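Local coordinates for protein S-adenosylmethionine:tRNA ribosyltransferase-isomerase (Thermus thermophilus, PDB 1WDI) that probably transfers and isomerises the ribose of S-adenosylmethionine onto preQ1-modified tRNA, giving epoxyqueuosine in the queuosine pathway, at residues L187-T190 with P191-E195; A314-G317 with R318-L322. All coordinates share one frame; numbering follows the deposited sequence.

Interaction 1: residues L187-T190 with P191-E195; sequences LHFT and PELLE
T190 and L193 form an N-cap: the threonine stands immediately before helix 191-199 and takes up an N-H of its first turn. From CB outward, the threonine side chain meets the first turn through CB and then OG1. T190 CB lies 3.3 Å from E192 OE1, the glutamate chain folding back at chi2 toward the cap. At the tip, OG1 accepts the backbone N-H of L193 over 3.1 Å (T190 OG1 to L193 N), a fairly straight bond with 166° at the hydrogen. The torsion explains the fit: chi1 of 55° sets OG1 between the backbone N and the carbonyl carbon, where it can face the helix N-H. The same OG1 is also bonded to the OD2 of D25, which ties the cap to a neighbouring loop and gives the hydroxyl two polar partners. With an alanine here, the N-H of L193 would probably lose its side-chain acceptor and D25 OD2 its hydroxyl partner. Beside the cap, T190 O receives the N-H of L194 at 3.0 Å (L194 N to T190 O), the first bond of the regular helical pattern.

One residue earlier, the F189 ring packs obliquely against two leucine ends of the first turn and is edge-to-face with F60 and with F298; L48 and L58 also touch it. The ring thus joins the start of the helix to the adjoining hydrophobic core. F189 CD2 meets one methyl of each leucine, L194 CD2 at 3.8 Å and L193 CD2 at 3.5 Å.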
loop_
_atom_site.group_PDB
_atom_site.type_symbol
_atom_site.label_atom_id
_atom_site.label_comp_id
_atom_site.label_asym_id
_atom_site.label_seq_id
_atom_site.Cartn_x
_atom_site.Cartn_y
_atom_site.Cartn_z
ATOM N N LEU A 187 6.652 -6.566 0.283
ATOM C CA LEU A 187 8.092 -6.622 0.044
ATOM C C LEU A 187 8.721 -7.916 0.561
ATOM O O LEU A 187 9.768 -8.341 0.069
ATOM C CB LEU A 187 8.788 -5.431 0.706
ATOM C CG LEU A 187 10.312 -5.343 0.513
ATOM C CD1 LEU A 187 10.618 -4.826 -0.890
ATOM C CD2 LEU A 187 10.922 -4.417 1.556
ATOM N N HIS A 188 8.074 -8.536 1.546
ATOM C CA HIS A 188 8.570 -9.774 2.155
ATOM C C HIS A 188 8.555 -10.989 1.240
ATOM O O HIS A 188 9.265 -11.966 1.490
ATOM C CB HIS A 188 7.760 -10.090 3.412
ATOM C CG HIS A 188 7.827 -9.019 4.455
ATOM N ND1 HIS A 188 8.998 -8.680 5.097
ATOM C CD2 HIS A 188 6.868 -8.214 4.971
ATOM C CE1 HIS A 188 8.756 -7.715 5.967
ATOM N NE2 HIS A 188 7.471 -7.414 5.910
ATOM N N PHE A 189 7.741 -10.934 0.190
ATOM C CA PHE A 189 7.635 -12.045 -0.740
ATOM C C PHE A 189 8.739 -12.057 -1.792
ATOM O O PHE A 189 9.218 -11.013 -2.226
ATOM C CB PHE A 189 6.271 -12.038 -1.447
ATOM C CG PHE A 189 5.110 -12.347 -0.540
ATOM C CD1 PHE A 189 4.706 -11.436 0.435
ATOM C CD2 PHE A 189 4.417 -13.549 -0.662
ATOM C CE1 PHE A 189 3.627 -11.719 1.276
ATOM C CE2 PHE A 189 3.341 -13.843 0.169
ATOM C CZ PHE A 189 2.941 -12.921 1.145
ATOM N N THR A 190 9.131 -13.258 -2.194
ATOM C CA THR A 190 10.157 -13.448 -3.207
ATOM C C THR A 190 9.522 -14.272 -4.313
ATOM O O THR A 190 8.471 -14.883 -4.114
ATOM C CB THR A 190 11.336 -14.269 -2.668
ATOM O OG1 THR A 190 10.835 -15.509 -2.156
ATOM C CG2 THR A 190 12.077 -13.515 -1.559
ATOM N N PRO A 191 10.149 -14.299 -5.498
ATOM C CA PRO A 191 9.585 -15.088 -6.594
ATOM C C PRO A 191 9.444 -16.549 -6.164
ATOM O O PRO A 191 8.493 -17.228 -6.547
ATOM C CB PRO A 191 10.613 -14.898 -7.711
ATOM C CG PRO A 191 11.094 -13.500 -7.470
ATOM C CD PRO A 191 11.287 -13.485 -5.965
ATOM N N GLU A 192 10.394 -17.019 -5.356
ATOM C CA GLU A 192 10.382 -18.397 -4.858
ATOM C C GLU A 192 9.157 -18.663 -3.984
ATOM O O GLU A 192 8.452 -19.652 -4.168
ATOM C CB GLU A 192 11.639 -18.689 -4.031
ATOM C CG GLU A 192 12.961 -18.699 -4.793
ATOM C CD GLU A 192 13.388 -17.326 -5.275
ATOM O OE1 GLU A 192 13.167 -16.337 -4.542
ATOM O OE2 GLU A 192 13.961 -17.240 -6.384
ATOM N N LEU A 193 8.916 -17.781 -3.020
ATOM C CA LEU A 193 7.772 -17.940 -2.130
ATOM C C LEU A 193 6.484 -17.929 -2.935
ATOM O O LEU A 193 5.592 -18.747 -2.714
ATOM C CB LEU A 193 7.743 -16.815 -1.091
ATOM C CG LEU A 193 6.513 -16.768 -0.180
ATOM C CD1 LEU A 193 6.282 -18.140 0.448
ATOM C CD2 LEU A 193 6.722 -15.697 0.895
ATOM N N LEU A 194 6.386 -16.996 -3.872
ATOM C CA LEU A 194 5.197 -16.913 -4.703
ATOM C C LEU A 194 4.990 -18.226 -5.463
ATOM O O LEU A 194 3.886 -18.760 -5.491
ATOM C CB LEU A 194 5.307 -15.729 -5.678
ATOM C CG LEU A 194 5.181 -14.340 -5.027
ATOM C CD1 LEU A 194 5.386 -13.235 -6.069
ATOM C CD2 LEU A 194 3.795 -14.209 -4.379
ATOM N N GLU A 195 6.055 -18.764 -6.052
ATOM C CA GLU A 195 5.936 -20.015 -6.798
ATOM C C GLU A 195 5.505 -21.168 -5.895
ATOM O O GLU A 195 4.638 -21.962 -6.266
ATOM C CB GLU A 195 7.260 -20.360 -7.484
ATOM C CG GLU A 195 7.165 -21.519 -8.470
ATOM C CD GLU A 195 6.058 -21.327 -9.503
ATOM O OE1 GLU A 195 5.889 -20.194 -10.005
ATOM O OE2 GLU A 195 5.364 -22.314 -9.823
#

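Interaction 2: residues A314-G317 with R318-L322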
loop_
_atom_site.group_PDB
_atom_site.type_symbol
_atom_site.label_atom_id
_atom_site.label_comp_id
_atom_site.label_asym_id
_atom_site.label_seq_id
_atom_site.Cartn_x
_atom_site.Cartn_y
_atom_site.Cartn_z
ATOM N N ALA A 314 -8.626 -3.791 15.223
ATOM C CA ALA A 314 -10.015 -4.047 14.851
ATOM C C ALA A 314 -10.179 -5.469 14.331
ATOM O O ALA A 314 -11.223 -6.093 14.508
ATOM C CB ALA A 314 -10.469 -3.044 13.782
ATOM N N PHE A 315 -9.134 -5.982 13.695
ATOM C CA PHE A 315 -9.171 -7.325 13.133
ATOM C C PHE A 315 -8.878 -8.406 14.171
ATOM O O PHE A 315 -9.594 -9.400 14.269
ATOM C CB PHE A 315 -8.156 -7.434 11.993
ATOM C CG PHE A 315 -8.308 -8.675 11.171
ATOM C CD1 PHE A 315 -9.410 -8.838 10.332
ATOM C CD2 PHE A 315 -7.364 -9.694 11.244
ATOM C CE1 PHE A 315 -9.572 -9.999 9.577
ATOM C CE2 PHE A 315 -7.519 -10.861 10.493
ATOM C CZ PHE A 315 -8.623 -11.013 9.660
ATOM N N LEU A 316 -7.829 -8.198 14.956
ATOM C CA LEU A 316 -7.416 -9.173 15.965
ATOM C C LEU A 316 -7.959 -8.957 17.381
ATOM O O LEU A 316 -7.978 -9.891 18.184
ATOM C CB LEU A 316 -5.884 -9.211 16.015
ATOM C CG LEU A 316 -5.179 -10.042 17.095
ATOM C CD1 LEU A 316 -5.606 -11.489 17.003
ATOM C CD2 LEU A 316 -3.665 -9.902 16.929
ATOM N N GLY A 317 -8.405 -7.739 17.677
ATOM C CA GLY A 317 -8.886 -7.416 19.013
ATOM C C GLY A 317 -7.817 -6.534 19.651
ATOM O O GLY A 317 -6.628 -6.858 19.591
ATOM N N ARG A 318 -8.220 -5.426 20.268
ATOM C CA ARG A 318 -7.251 -4.509 20.859
ATOM C C ARG A 318 -6.327 -5.114 21.916
ATOM O O ARG A 318 -5.107 -4.990 21.813
ATOM C CB ARG A 318 -7.963 -3.278 21.439
ATOM C CG ARG A 318 -7.004 -2.215 21.969
ATOM C CD ARG A 318 -7.718 -0.922 22.387
ATOM N NE ARG A 318 -8.781 -1.156 23.363
ATOM C CZ ARG A 318 -10.056 -1.381 23.050
ATOM N NH1 ARG A 318 -10.445 -1.399 21.777
ATOM N NH2 ARG A 318 -10.948 -1.599 24.011
ATOM N N GLU A 319 -6.897 -5.763 22.924
ATOM C CA GLU A 319 -6.093 -6.360 23.985
ATOM C C GLU A 319 -5.167 -7.456 23.449
ATOM O O GLU A 319 -3.984 -7.463 23.769
ATOM C CB GLU A 319 -7.007 -6.909 25.091
ATOM C CG GLU A 319 -6.307 -7.674 26.217
ATOM C CD GLU A 319 -5.118 -6.929 26.821
ATOM O OE1 GLU A 319 -5.128 -5.681 26.843
ATOM O OE2 GLU A 319 -4.171 -7.603 27.291
ATOM N N ARG A 320 -5.690 -8.366 22.629
ATOM C CA ARG A 320 -4.850 -9.430 22.078
ATOM C C ARG A 320 -3.764 -8.861 21.168
ATOM O O ARG A 320 -2.652 -9.397 21.099
ATOM C CB ARG A 320 -5.691 -10.466 21.311
ATOM C CG ARG A 320 -4.844 -11.587 20.705
ATOM C CD ARG A 320 -5.635 -12.855 20.429
ATOM N NE ARG A 320 -6.118 -13.475 21.659
ATOM C CZ ARG A 320 -6.813 -14.602 21.708
ATOM N NH1 ARG A 320 -7.109 -15.250 20.586
ATOM N NH2 ARG A 320 -7.229 -15.073 22.879
ATOM N N THR A 321 -4.079 -7.772 20.472
ATOM C CA THR A 321 -3.103 -7.141 19.592
ATOM C C THR A 321 -1.952 -6.550 20.405
ATOM O O THR A 321 -0.783 -6.756 20.075
ATOM C CB THR A 321 -3.750 -6.025 18.742
ATOM O OG1 THR A 321 -4.691 -6.609 17.833
ATOM C CG2 THR A 321 -2.690 -5.269 17.949
ATOM N N LEU A 322 -2.272 -5.819 21.471
ATOM C CA LEU A 322 -1.227 -5.230 22.310
ATOM C C LEU A 322 -0.374 -6.332 22.955
ATOM O O LEU A 322 0.838 -6.190 23.093
ATOM C CB LEU A 322 -1.851 -4.338 23.392
ATOM C CG LEU A 322 -2.685 -3.167 22.856
ATOM C CD1 LEU A 322 -3.224 -2.341 24.018
ATOM C CD2 LEU A 322 -1.831 -2.305 21.941
#
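Polar contacts centre on G317 O, which accepts twice from T321. The backbone N-H of T321 reaches it at 2.8 Å (T321 N to G317 O), bent to 146° at the hydrogen, as the opening i to i+4 bond of helix 318-330. The T321 hydroxyl donates to the same oxygen at 2.6 Å (T321 OG1 to G317 O), but from above the carbonyl plane, 44° out of it. This second bond depends on chi1 of -66°, which holds OG1 beside the residue's own backbone N and turns it back toward the preceding turn. Two donors from one residue therefore grip a single carbonyl and fix the rotation of the threonine.

Van der Waals contacts come from L316. L316 CB touches T321 OG1 at 3.4 Å, while L316 CD1 lies 3.7 Å from R320 CD, the leucine and arginine side chains crossing at about a right angle. The methylenes of R320 lie against this methyl, and the charged end continues past it: NH1 bonds to the carbonyls of G36 and Y33, joining helix 318-330 to the segment between strands 28-32 and 40-44. L316 also packs on I344 of strand 341-344, and T321 on L309 and V312 of the preceding helix.

Backbone shape completes the account. With phi of G317 at 107°, a CB would collide with the carbonyl oxygen of L316, so glycine suits the position. The result is a one-residue helix-glycine-helix junction, in which G317 leaves helix 307-316 and serves as the N-cap residue of helix 318-330.

Interaction 1 precedes interaction 2 along the chain, and the two do not touch: their centres lie 28 Å apart and their nearest atoms about 14 Å. Each marks the start of a helix, 191-199 in the first case and 318-330 in the second, but one helix is entered from a loop and the other directly from helix 307-316. The large mixed sheet connects them. Residues 187-195 pack against its strand 57-73, whereas 314-322 reach strand 341-344, which pairs with 28-32 and 296-300. The two helix starts are thus separate attachments to one sheet, in a protein that works as a monomer.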